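Aspartate-semialdehyde dehydrogenase (Vibrio cholerae, PDB 2QZ9) catalyses the NADPH-dependent reductive dephosphorylation of L-aspartyl-4-phosphate to L-aspartate-semialdehyde, a step on the routes to lysine and methionine. Local coordinates at residues T156-S161 against P233-V238; Q2-A7 against Q65-L70; G148-N153 against H249-A254; G13-T18 against D314-G319. One frame throughout, in Å; residues are numbered along the deposited sequence. Where two conformers were deposited one is given.

Contact 1. Residues T156-S161 against P233-V238; sequences TYQSVS and PTCVRV
Gln158 is gripped through both its backbone polar atoms: its N donates to Val236 O (2.9 Å, 165° at the hydrogen) and its O accepts from Val238 N at 2.9 Å. The two bonds straddle Arg237 and form the single bridge that extends the pairing of strand 149-158 with strand 230-234. Two residues earlier, Thr156 N reaches Thr234 O at 3.0 Å. The next donor, Val236 N, is taken by the threonine hydroxyl, Thr156 OG1, at 3.1 Å; Thr156 O itself accepts from the Tyr157 hydroxyl of the second subunit. A chi1 of 73° tucks OG1 between the backbone N and carbonyl carbon, from where it also donates to Gln158 OE1 (2.7 Å), in the carbonyl plane on a lone pair. The Gln158 amide is thus held at its oxygen, and Glu212 takes its NE2. Arg237 folds back through a chi2 of 86°, and its NH1 meets Ser159 O at 3.0 Å, the acceptor lying at the guanidinium edge.

Around these bonds the packing is close. Val238 CG2 presses on the backbone of Tyr157, 3.5 Å from its C, while the Val160 side chain crosses that of Arg237 at about a right angle, its CG1 4.0 Å from Arg237 CD. The Tyr157 ring stacks on Tyr157 of the second subunit. Gln158 and Arg237 are predicted substrate binders and Ser161 a predicted NADP(+) binder, with Ser159 beside the probable proton acceptor His244: a sheet edge running out into the catalytic site of an aspartate-semialdehyde dehydrogenase.

Contact 2. Residues Q2-A7 against Q65-L70; sequences QQFNVA and QVHIAL
Gln65 meets Asn5 through its backbone: Gln65 O lies 2.8 Å from Asn5 ND2, but the N-H points poorly at it and the bond is weak. The other end of that amide, Asn5 OD1, turns to Glu32 N in a further weak bond. Val66 follows with its two methyls against Ala7, CG2 coming to 3.9 Å from Ala7 CB.

His67 makes the contact's aromatic pair and a ring-to-backbone bond. Its ring lies edge-on to the backbone of Asn5, and ND1, here an acceptor, takes Asn5 N in the ring plane at 2.9 Å. Phe4 then brings CD1 over one face of the imidazole, toward its rim and 3.9 Å from CG, in a T-shaped pair with planes 87° apart. With chi1 at -62°, CG of His67 sits beside its own backbone N, which keeps the ring close to the first strand while that N donates to Asn5 O at 3.0 Å from above the carbonyl plane.

At Ile68 regular parallel pairing begins. Ile68 N makes a weak bond to the same Asn5 O, and Ile68 O accepts from Ala7 N at 3.0 Å. Ala69 pairs with Ala7, their methyls on the same face of the sheet, and Leu70 N carries the ladder on to Ala7 O at 2.8 Å. Phe4, Ile68 and Leu70 pack on helix 317-335, whereas Val66 and Ala69 meet Val90.

Strands 4-9 and 68-71 are neighbouring parallel strands in the mixed Rossmann-type sheet of the nucleotide-binding domain.

Contact 3. Residues G148-N153 against H249-A254; sequences GIERIN and HVETRA
Glu251 O is shared by two successive amides, Glu150 N at 2.9 Å and, more weakly, Arg151 N at 3.4 Å. Both residues therefore face Glu251, which is a classic beta bulge, and the register shifts by one as Ile149 pairs with Thr252. Beyond the bulge the antiparallel ladder is regular: Glu251 N returns to Arg151 O at 2.9 Å, and Asn153 and His249 exchange two bonds, the shorter from His249 N to Asn153 O at 2.8 Å. At the far end Arg253 N approaches Gly148 O from well above the carbonyl plane (3.1 Å).

Arg151 and Glu251 run side by side on one face of the sheet, pointing the same way. Arg151 is extended, with CG opposite its backbone N (chi1 176°), an arrangement that lays its aliphatic part along the carboxylate before NH1 makes a salt bridge with Glu251 OE2 at 3.0 Å. The N-H is poorly aimed and the planes stand 67° apart; the same OE2 also forms a salt bridge with Arg151 of the second subunit. Asp300 of that subunit takes NH2 of this Arg151, and its Ser302 takes NE. Asn153 OD1 lies over one face of the guanidinium, toward its rim. On the other face of the sheet, Ile152 CG1 meets Val250 CG1 at 3.9 Å, both covered by Leu140 of helix 131-147.

The crossed pairing of buried arginines and glutamates ties the two subunits together, and the close opposite charges probably keep both groups ionised at the dimer interface.

Contact 4. Residues G13-T18 against D314-G319; sequences GAVGET and DNVRKG
The helix that follows the glycine-containing nucleotide loop of the Rossmann-type domain, with Gly13 at its N-cap, here meets the start of the C-terminal helix 317-335. Val316 fills the joint, its CG1 lying 3.3 Å from Thr18 OG1 and 4.1 Å from Val15 CG2, the two valines sliding past each other in opposite directions. Thr18 OG1 is held within its own helix: at chi1 -59° it donates to Ala14 O at 2.8 Å, reaching that oxygen from the face opposite to the one used by Thr18 N. This leaves the methyl, CG2, to lean out over the rim of one face of the Arg317 guanidinium, while it touches Arg317 CG at 4.0 Å. The arginine is tied down by salt bridges from NH1 to Glu25 and Asp290.

No hydrogen bond crosses the contact. The second segment is shaped from within, Asp314 OD2 capping the turn by accepting Val316 N at 2.9 Å. Gly13, Ala14, Val15 and Asn315 are predicted NADP(+) binders, and Asn315 also bonds Ser161 and touches the catalytic Cys131. The arrangement is consistent with a cofactor site in the cleft between the nucleotide-binding and dimerisation domains.

Contact 2 lies in the Rossmann-type sheet of the nucleotide-binding domain, whereas contacts 1 and 3 share the mixed sheet of the dimerisation domain, their centres 22 Å apart; both use strand 149-158. Both touch the second subunit, and contact 1 is nested within the loop closed by contact 3. Contact 4 spans nearly the whole chain and encloses both; it crosses contact 2, whose strand 4-9 is followed in the chain by helix 14-25. Contacts 1 and 4 have centres about 17 Å apart and meet where Ser161 OG probably hydrogen-bonds Asn315 ND2. The predicted cofactor and substrate sites thus converge between the domains.

Contact 1. Residues T156-S161 against P233-V238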
loop_
_atom_site.group_PDB
_atom_site.type_symbol
_atom_site.label_atom_id
_atom_site.label_comp_id
_atom_site.label_asym_id
_atom_site.label_seq_id
_atom_site.Cartn_x
_atom_site.Cartn_y
_atom_site.Cartn_z
ATOM N N THR A 156 1.227 4.908 2.195
ATOM C CA THR A 156 -0.125 5.303 1.898
ATOM C C THR A 156 -0.680 4.538 0.713
ATOM O O THR A 156 0.059 3.975 -0.090
ATOM C CB THR A 156 -0.231 6.826 1.635
ATOM O OG1 THR A 156 0.335 7.118 0.352
ATOM C CG2 THR A 156 0.514 7.615 2.717
ATOM N N TYR A 157 -2.003 4.497 0.660
ATOM C CA TYR A 157 -2.733 3.777 -0.357
ATOM C C TYR A 157 -3.733 4.827 -0.827
ATOM O O TYR A 157 -4.857 4.890 -0.332
ATOM C CB TYR A 157 -3.401 2.539 0.275
ATOM C CG TYR A 157 -2.389 1.538 0.817
ATOM C CD1 TYR A 157 -1.646 1.808 1.979
ATOM C CD2 TYR A 157 -2.157 0.328 0.159
ATOM C CE1 TYR A 157 -0.699 0.905 2.456
ATOM C CE2 TYR A 157 -1.221 -0.587 0.645
ATOM C CZ TYR A 157 -0.499 -0.283 1.787
ATOM O OH TYR A 157 0.428 -1.172 2.241
ATOM N N GLN A 158 -3.281 5.683 -1.745
ATOM C CA GLN A 158 -4.016 6.905 -2.094
ATOM C C GLN A 158 -4.841 6.804 -3.377
ATOM O O GLN A 158 -4.345 6.393 -4.422
ATOM C CB GLN A 158 -3.058 8.120 -2.159
ATOM C CG GLN A 158 -2.618 8.581 -0.763
ATOM C CD GLN A 158 -1.624 9.735 -0.778
ATOM O OE1 GLN A 158 -0.431 9.545 -0.519
ATOM N NE2 GLN A 158 -2.112 10.936 -1.070
ATOM N N SER A 159 -6.103 7.196 -3.282
ATOM C CA SER A 159 -7.034 7.095 -4.402
ATOM C C SER A 159 -6.762 8.143 -5.481
ATOM O O SER A 159 -6.146 9.200 -5.213
ATOM C CB SER A 159 -8.465 7.211 -3.906
ATOM O OG SER A 159 -8.678 8.466 -3.294
ATOM N N VAL A 160 -7.224 7.836 -6.695
ATOM C CA VAL A 160 -6.982 8.671 -7.878
ATOM C C VAL A 160 -7.731 10.001 -7.820
ATOM O O VAL A 160 -7.425 10.912 -8.582
ATOM C CB VAL A 160 -7.322 7.929 -9.221
ATOM C CG1 VAL A 160 -6.388 6.742 -9.438
ATOM C CG2 VAL A 160 -8.777 7.485 -9.243
ATOM N N SER A 161 -8.709 10.102 -6.923
ATOM C CA SER A 161 -9.463 11.334 -6.713
ATOM C C SER A 161 -8.629 12.447 -6.070
ATOM O O SER A 161 -9.128 13.565 -5.871
ATOM C CB SER A 161 -10.706 11.084 -5.865
ATOM O OG SER A 161 -10.349 10.734 -4.542
ATOM N N PRO A 233 7.770 8.871 5.180
ATOM C CA PRO A 233 6.704 8.402 4.294
ATOM C C PRO A 233 7.144 7.743 2.982
ATOM O O PRO A 233 8.191 8.080 2.438
ATOM C CB PRO A 233 5.914 9.697 3.984
ATOM C CG PRO A 233 6.766 10.853 4.575
ATOM C CD PRO A 233 8.133 10.260 4.862
ATOM N N THR A 234 6.341 6.784 2.514
ATOM C CA THR A 234 6.297 6.386 1.107
ATOM C C THR A 234 4.835 6.517 0.676
ATOM O O THR A 234 3.960 5.827 1.211
ATOM C CB THR A 234 6.772 4.923 0.859
ATOM O OG1 THR A 234 8.162 4.787 1.173
ATOM C CG2 THR A 234 6.555 4.506 -0.606
ATOM N N CYS A 235 4.576 7.402 -0.286
ATOM C CA CYS A 235 3.225 7.637 -0.787
ATOM C C CYS A 235 2.980 6.946 -2.137
ATOM O O CYS A 235 3.750 7.114 -3.085
ATOM C CB CYS A 235 2.960 9.142 -0.883
ATOM S SG CYS A 235 3.053 9.984 0.725
ATOM N N VAL A 236 1.903 6.160 -2.204
ATOM C CA VAL A 236 1.606 5.311 -3.368
ATOM C C VAL A 236 0.182 5.569 -3.891
ATOM O O VAL A 236 -0.766 5.598 -3.115
ATOM C CB VAL A 236 1.769 3.791 -3.024
ATOM C CG1 VAL A 236 1.530 2.909 -4.254
ATOM C CG2 VAL A 236 3.165 3.487 -2.402
ATOM N N ARG A 237 0.043 5.767 -5.208
ATOM C CA ARG A 237 -1.283 5.832 -5.819
ATOM C C ARG A 237 -1.806 4.420 -6.065
ATOM O O ARG A 237 -1.098 3.585 -6.642
ATOM C CB ARG A 237 -1.250 6.602 -7.141
ATOM C CG ARG A 237 -2.638 6.840 -7.756
ATOM C CD ARG A 237 -3.318 8.109 -7.217
ATOM N NE ARG A 237 -2.512 9.302 -7.439
ATOM C CZ ARG A 237 -2.691 10.474 -6.831
ATOM N NH1 ARG A 237 -3.646 10.645 -5.917
ATOM N NH2 ARG A 237 -1.883 11.473 -7.122
ATOM N N VAL A 238 -3.034 4.159 -5.632
ATOM C CA VAL A 238 -3.672 2.854 -5.851
ATOM C C VAL A 238 -4.966 2.997 -6.686
ATOM O O VAL A 238 -5.507 4.103 -6.772
ATOM C CB VAL A 238 -3.923 2.096 -4.510
ATOM C CG1 VAL A 238 -2.589 1.735 -3.850
ATOM C CG2 VAL A 238 -4.815 2.914 -3.561
#

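Contact 2. Residues Q2-A7 against Q65-L70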
loop_
_atom_site.group_PDB
_atom_site.type_symbol
_atom_site.label_atom_id
_atom_site.label_comp_id
_atom_site.label_asym_id
_atom_site.label_seq_id
_atom_site.Cartn_x
_atom_site.Cartn_y
_atom_site.Cartn_z
ATOM N N GLN A 2 -26.849 34.463 14.998
ATOM C CA GLN A 2 -25.953 35.293 14.197
ATOM C C GLN A 2 -25.571 34.562 12.904
ATOM O O GLN A 2 -25.092 33.424 12.943
ATOM C CB GLN A 2 -24.705 35.639 15.005
ATOM C CG GLN A 2 -23.675 36.451 14.234
ATOM C CD GLN A 2 -22.462 36.806 15.071
ATOM O OE1 GLN A 2 -22.129 36.115 16.044
ATOM N NE2 GLN A 2 -21.784 37.886 14.693
ATOM N N GLN A 3 -25.790 35.212 11.764
ATOM C CA GLN A 3 -25.564 34.574 10.465
ATOM C C GLN A 3 -24.429 35.233 9.684
ATOM O O GLN A 3 -24.171 36.431 9.839
ATOM C CB GLN A 3 -26.852 34.531 9.636
ATOM C CG GLN A 3 -27.962 33.700 10.290
ATOM C CD GLN A 3 -28.916 33.071 9.287
ATOM O OE1 GLN A 3 -28.979 31.844 9.167
ATOM N NE2 GLN A 3 -29.662 33.905 8.560
ATOM N N PHE A 4 -23.754 34.436 8.853
ATOM C CA PHE A 4 -22.568 34.893 8.134
ATOM C C PHE A 4 -22.692 34.726 6.627
ATOM O O PHE A 4 -23.252 33.735 6.153
ATOM C CB PHE A 4 -21.332 34.154 8.645
ATOM C CG PHE A 4 -21.097 34.327 10.115
ATOM C CD1 PHE A 4 -20.354 35.397 10.587
ATOM C CD2 PHE A 4 -21.644 33.436 11.030
ATOM C CE1 PHE A 4 -20.145 35.568 11.946
ATOM C CE2 PHE A 4 -21.437 33.603 12.393
ATOM C CZ PHE A 4 -20.684 34.665 12.851
ATOM N N ASN A 5 -22.190 35.711 5.879
ATOM C CA ASN A 5 -22.098 35.587 4.424
ATOM C C ASN A 5 -20.868 34.749 4.083
ATOM O O ASN A 5 -19.785 34.981 4.633
ATOM C CB ASN A 5 -22.033 36.958 3.742
ATOM C CG ASN A 5 -23.391 37.675 3.696
ATOM O OD1 ASN A 5 -24.447 37.045 3.571
ATOM N ND2 ASN A 5 -23.355 39.005 3.783
ATOM N N VAL A 6 -21.043 33.775 3.192
ATOM C CA VAL A 6 -19.991 32.800 2.895
ATOM C C VAL A 6 -19.751 32.643 1.395
ATOM O O VAL A 6 -20.685 32.420 0.629
ATOM C CB VAL A 6 -20.302 31.408 3.530
ATOM C CG1 VAL A 6 -19.235 30.366 3.157
ATOM C CG2 VAL A 6 -20.441 31.510 5.065
ATOM N N ALA A 7 -18.489 32.774 0.985
ATOM C CA ALA A 7 -18.094 32.477 -0.390
ATOM C C ALA A 7 -17.369 31.128 -0.470
ATOM O O ALA A 7 -16.616 30.760 0.431
ATOM C CB ALA A 7 -17.223 33.583 -0.953
ATOM N N GLN A 65 -18.878 41.709 0.432
ATOM C CA GLN A 65 -20.152 41.036 0.726
ATOM C C GLN A 65 -20.023 39.859 1.708
ATOM O O GLN A 65 -21.033 39.341 2.192
ATOM C CB GLN A 65 -20.785 40.530 -0.571
ATOM C CG GLN A 65 -21.041 41.600 -1.613
ATOM C CD GLN A 65 -21.649 41.026 -2.876
ATOM O OE1 GLN A 65 -20.953 40.801 -3.863
ATOM N NE2 GLN A 65 -22.947 40.771 -2.846
ATOM N N VAL A 66 -18.786 39.457 2.016
ATOM C CA VAL A 66 -18.523 38.147 2.633
ATOM C C VAL A 66 -17.696 38.204 3.933
ATOM O O VAL A 66 -16.767 38.997 4.046
ATOM C CB VAL A 66 -17.926 37.186 1.544
ATOM C CG1 VAL A 66 -16.979 36.180 2.109
ATOM C CG2 VAL A 66 -19.055 36.483 0.820
ATOM N N HIS A 67 -18.053 37.369 4.910
ATOM C CA HIS A 67 -17.281 37.234 6.155
ATOM C C HIS A 67 -16.160 36.196 6.019
ATOM O O HIS A 67 -15.037 36.400 6.489
ATOM C CB HIS A 67 -18.181 36.807 7.322
ATOM C CG HIS A 67 -19.258 37.792 7.661
ATOM N ND1 HIS A 67 -20.533 37.705 7.143
ATOM C CD2 HIS A 67 -19.252 38.878 8.471
ATOM C CE1 HIS A 67 -21.263 38.702 7.612
ATOM N NE2 HIS A 67 -20.511 39.424 8.424
ATOM N N ILE A 68 -16.496 35.073 5.393
ATOM C CA ILE A 68 -15.614 33.924 5.319
ATOM C C ILE A 68 -15.643 33.418 3.896
ATOM O O ILE A 68 -16.714 33.368 3.267
ATOM C CB ILE A 68 -16.060 32.804 6.299
ATOM C CG1 ILE A 68 -15.935 33.275 7.748
ATOM C CG2 ILE A 68 -15.236 31.502 6.097
ATOM C CD1 ILE A 68 -16.692 32.418 8.725
ATOM N N ALA A 69 -14.462 33.081 3.378
ATOM C CA ALA A 69 -14.352 32.377 2.107
ATOM C C ALA A 69 -13.666 31.038 2.341
ATOM O O ALA A 69 -12.686 30.953 3.088
ATOM C CB ALA A 69 -13.582 33.198 1.101
ATOM N N LEU A 70 -14.201 29.994 1.720
ATOM C CA LEU A 70 -13.539 28.692 1.678
ATOM C C LEU A 70 -12.963 28.529 0.268
ATOM O O LEU A 70 -13.721 28.488 -0.703
ATOM C CB LEU A 70 -14.532 27.562 2.003
ATOM C CG LEU A 70 -15.444 27.642 3.251
ATOM C CD1 LEU A 70 -16.395 26.432 3.346
ATOM C CD2 LEU A 70 -14.650 27.760 4.524
#

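Contact 3. Residues G148-N153 against H249-A254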
loop_
_atom_site.group_PDB
_atom_site.type_symbol
_atom_site.label_atom_id
_atom_site.label_comp_id
_atom_site.label_asym_id
_atom_site.label_seq_id
_atom_site.Cartn_x
_atom_site.Cartn_y
_atom_site.Cartn_z
ATOM N N GLY A 148 3.669 10.706 23.752
ATOM C CA GLY A 148 4.636 11.276 22.815
ATOM C C GLY A 148 4.952 10.358 21.640
ATOM O O GLY A 148 4.763 9.131 21.722
ATOM N N ILE A 149 5.447 10.950 20.547
ATOM C CA ILE A 149 5.843 10.194 19.363
ATOM C C ILE A 149 7.208 10.668 18.930
ATOM O O ILE A 149 7.418 11.874 18.765
ATOM C CB ILE A 149 4.818 10.341 18.204
ATOM C CG1 ILE A 149 3.500 9.653 18.567
ATOM C CG2 ILE A 149 5.380 9.758 16.908
ATOM C CD1 ILE A 149 2.309 10.145 17.776
ATOM N N GLU A 150 8.136 9.727 18.767
ATOM C CA GLU A 150 9.498 10.043 18.330
ATOM C C GLU A 150 9.631 9.908 16.813
ATOM O O GLU A 150 10.243 10.763 16.169
ATOM C CB GLU A 150 10.535 9.142 19.038
ATOM C CG GLU A 150 11.982 9.426 18.634
ATOM C CD GLU A 150 12.966 8.402 19.182
ATOM O OE1 GLU A 150 12.997 8.195 20.421
ATOM O OE2 GLU A 150 13.722 7.816 18.371
ATOM N N ARG A 151 9.062 8.842 16.249
ATOM C CA ARG A 151 9.232 8.541 14.820
ATOM C C ARG A 151 7.988 7.884 14.196
ATOM O O ARG A 151 7.380 6.982 14.800
ATOM C CB ARG A 151 10.491 7.679 14.637
ATOM C CG ARG A 151 10.786 7.199 13.239
ATOM C CD ARG A 151 12.259 6.824 13.106
ATOM N NE ARG A 151 12.572 6.377 11.750
ATOM C CZ ARG A 151 12.719 5.106 11.393
ATOM N NH1 ARG A 151 12.589 4.138 12.295
ATOM N NH2 ARG A 151 13.007 4.800 10.126
ATOM N N ILE A 152 7.610 8.355 13.003
ATOM C CA ILE A 152 6.503 7.775 12.223
ATOM C C ILE A 152 6.983 7.195 10.875
ATOM O O ILE A 152 7.476 7.932 10.031
ATOM C CB ILE A 152 5.378 8.813 11.935
ATOM C CG1 ILE A 152 4.917 9.511 13.222
ATOM C CG2 ILE A 152 4.172 8.154 11.250
ATOM C CD1 ILE A 152 4.153 10.847 12.983
ATOM N N ASN A 153 6.863 5.873 10.707
ATOM C CA ASN A 153 6.913 5.237 9.388
ATOM C C ASN A 153 5.493 5.121 8.845
ATOM O O ASN A 153 4.627 4.570 9.501
ATOM C CB ASN A 153 7.544 3.845 9.467
ATOM C CG ASN A 153 9.061 3.882 9.487
ATOM O OD1 ASN A 153 9.686 3.584 10.505
ATOM N ND2 ASN A 153 9.659 4.253 8.373
ATOM N N HIS A 249 3.109 3.083 11.341
ATOM C CA HIS A 249 3.924 2.335 12.298
ATOM C C HIS A 249 4.686 3.364 13.163
ATOM O O HIS A 249 5.687 3.959 12.725
ATOM C CB HIS A 249 4.933 1.423 11.570
ATOM C CG HIS A 249 4.317 0.343 10.719
ATOM N ND1 HIS A 249 5.083 -0.566 10.016
ATOM C CD2 HIS A 249 3.024 0.011 10.473
ATOM C CE1 HIS A 249 4.292 -1.409 9.377
ATOM N NE2 HIS A 249 3.039 -1.077 9.632
ATOM N N VAL A 250 4.213 3.594 14.380
ATOM C CA VAL A 250 4.794 4.673 15.189
ATOM C C VAL A 250 5.636 4.175 16.359
ATOM O O VAL A 250 5.379 3.105 16.934
ATOM C CB VAL A 250 3.732 5.699 15.686
ATOM C CG1 VAL A 250 3.076 6.377 14.515
ATOM C CG2 VAL A 250 2.684 5.041 16.551
ATOM N N GLU A 251 6.653 4.956 16.690
ATOM C CA GLU A 251 7.478 4.691 17.845
ATOM C C GLU A 251 7.173 5.786 18.849
ATOM O O GLU A 251 7.398 6.962 18.572
ATOM C CB GLU A 251 8.949 4.692 17.461
ATOM C CG GLU A 251 9.311 3.627 16.418
ATOM C CD GLU A 251 10.588 3.936 15.660
ATOM O OE1 GLU A 251 11.515 4.537 16.251
ATOM O OE2 GLU A 251 10.665 3.575 14.465
ATOM N N THR A 252 6.620 5.391 19.998
ATOM C CA THR A 252 6.256 6.342 21.036
ATOM C C THR A 252 7.467 6.655 21.921
ATOM O O THR A 252 8.468 5.937 21.873
ATOM C CB THR A 252 5.036 5.867 21.861
ATOM O OG1 THR A 252 5.327 4.614 22.498
ATOM C CG2 THR A 252 3.833 5.721 20.962
ATOM N N ARG A 253 7.393 7.751 22.680
ATOM C CA ARG A 253 8.496 8.154 23.578
ATOM C C ARG A 253 8.414 7.437 24.937
ATOM O O ARG A 253 9.435 7.192 25.579
ATOM C CB ARG A 253 8.541 9.681 23.759
ATOM C CG ARG A 253 8.846 10.462 22.485
ATOM C CD ARG A 253 9.144 11.921 22.793
ATOM N NE ARG A 253 9.552 12.673 21.606
ATOM C CZ ARG A 253 10.786 12.692 21.113
ATOM N NH1 ARG A 253 11.755 11.993 21.692
ATOM N NH2 ARG A 253 11.057 13.412 20.034
ATOM N N ALA A 254 7.197 7.099 25.360
ATOM C CA ALA A 254 6.984 6.233 26.522
ATOM C C ALA A 254 6.165 5.007 26.107
ATOM O O ALA A 254 5.442 5.062 25.115
ATOM C CB ALA A 254 6.277 6.997 27.637
HETATM O O HOH W 1 8.725 14.390 19.618
HETATM O O HOH W 2 6.599 13.256 21.214
HETATM O O HOH W 3 8.449 2.709 13.167
#

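Contact 4. Residues G13-T18 against D314-G319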
loop_
_atom_site.group_PDB
_atom_site.type_symbol
_atom_site.label_atom_id
_atom_site.label_comp_id
_atom_site.label_asym_id
_atom_site.label_seq_id
_atom_site.Cartn_x
_atom_site.Cartn_y
_atom_site.Cartn_z
ATOM N N GLY A 13 -15.618 22.389 -8.551
ATOM C CA GLY A 13 -14.726 21.265 -8.298
ATOM C C GLY A 13 -15.326 20.339 -7.264
ATOM O O GLY A 13 -16.234 20.724 -6.532
ATOM N N ALA A 14 -14.823 19.111 -7.212
ATOM C CA ALA A 14 -15.295 18.105 -6.256
ATOM C C ALA A 14 -15.285 18.627 -4.826
ATOM O O ALA A 14 -16.249 18.433 -4.088
ATOM C CB ALA A 14 -14.438 16.809 -6.363
ATOM N N VAL A 15 -14.200 19.288 -4.426
ATOM C CA VAL A 15 -14.126 19.813 -3.059
ATOM C C VAL A 15 -15.045 21.023 -2.844
ATOM O O VAL A 15 -15.691 21.109 -1.825
ATOM C CB VAL A 15 -12.684 20.147 -2.601
ATOM C CG1 VAL A 15 -12.709 20.851 -1.222
ATOM C CG2 VAL A 15 -11.820 18.875 -2.545
ATOM N N GLY A 16 -15.077 21.955 -3.798
ATOM C CA GLY A 16 -15.997 23.093 -3.719
ATOM C C GLY A 16 -17.435 22.602 -3.624
ATOM O O GLY A 16 -18.193 23.087 -2.791
ATOM N N GLU A 17 -17.797 21.619 -4.457
ATOM C CA GLU A 17 -19.157 21.058 -4.446
ATOM C C GLU A 17 -19.482 20.395 -3.115
ATOM O O GLU A 17 -20.590 20.538 -2.601
ATOM C CB GLU A 17 -19.397 20.094 -5.624
ATOM C CG GLU A 17 -19.610 20.803 -6.962
ATOM C CD GLU A 17 -19.743 19.844 -8.165
ATOM O OE1 GLU A 17 -19.921 20.345 -9.304
ATOM O OE2 GLU A 17 -19.650 18.595 -7.987
ATOM N N THR A 18 -18.502 19.683 -2.558
ATOM C CA THR A 18 -18.646 19.037 -1.253
ATOM C C THR A 18 -18.704 20.036 -0.098
ATOM O O THR A 18 -19.401 19.792 0.873
ATOM C CB THR A 18 -17.510 18.019 -0.997
ATOM O OG1 THR A 18 -17.534 17.021 -2.021
ATOM C CG2 THR A 18 -17.659 17.351 0.344
ATOM N N ASP A 314 -12.264 9.749 3.999
ATOM C CA ASP A 314 -12.704 10.304 2.725
ATOM C C ASP A 314 -11.908 11.589 2.532
ATOM O O ASP A 314 -12.050 12.541 3.301
ATOM C CB ASP A 314 -14.213 10.579 2.728
ATOM C CG ASP A 314 -14.739 11.069 1.375
ATOM O OD1 ASP A 314 -15.915 10.784 1.043
ATOM O OD2 ASP A 314 -14.002 11.738 0.626
ATOM N N ASN A 315 -11.068 11.590 1.506
ATOM C CA ASN A 315 -10.100 12.660 1.260
ATOM C C ASN A 315 -10.741 13.934 0.716
ATOM O O ASN A 315 -10.115 14.993 0.716
ATOM C CB ASN A 315 -9.015 12.175 0.288
ATOM C CG ASN A 315 -9.599 11.579 -0.970
ATOM O OD1 ASN A 315 -10.378 10.638 -0.900
ATOM N ND2 ASN A 315 -9.246 12.128 -2.125
ATOM N N VAL A 316 -11.979 13.818 0.235
ATOM C CA VAL A 316 -12.732 14.975 -0.254
ATOM C C VAL A 316 -13.505 15.640 0.901
ATOM O O VAL A 316 -13.737 16.858 0.886
ATOM C CB VAL A 316 -13.654 14.577 -1.431
ATOM C CG1 VAL A 316 -14.463 15.762 -1.924
ATOM C CG2 VAL A 316 -12.823 14.045 -2.581
ATOM N N ARG A 317 -13.871 14.840 1.905
ATOM C CA ARG A 317 -14.566 15.322 3.112
ATOM C C ARG A 317 -13.596 15.656 4.226
ATOM O O ARG A 317 -13.005 16.730 4.210
ATOM C CB ARG A 317 -15.644 14.338 3.594
ATOM C CG ARG A 317 -16.763 14.167 2.588
ATOM C CD ARG A 317 -17.957 13.436 3.134
ATOM N NE ARG A 317 -19.090 13.683 2.249
ATOM C CZ ARG A 317 -20.186 14.351 2.599
ATOM N NH1 ARG A 317 -20.333 14.815 3.840
ATOM N NH2 ARG A 317 -21.144 14.549 1.705
ATOM N N LYS A 318 -13.417 14.757 5.189
ATOM C CA LYS A 318 -12.499 15.039 6.301
ATOM C C LYS A 318 -11.139 15.509 5.779
ATOM O O LYS A 318 -10.529 16.414 6.348
ATOM C CB LYS A 318 -12.343 13.833 7.249
ATOM C CG LYS A 318 -11.459 14.081 8.495
ATOM C CD LYS A 318 -11.920 15.290 9.312
ATOM C CE LYS A 318 -10.955 15.644 10.421
ATOM N NZ LYS A 318 -11.133 17.103 10.825
ATOM N N GLY A 319 -10.695 14.926 4.671
ATOM C CA GLY A 319 -9.412 15.289 4.076
ATOM C C GLY A 319 -9.358 16.660 3.403
ATOM O O GLY A 319 -8.307 17.045 2.891
#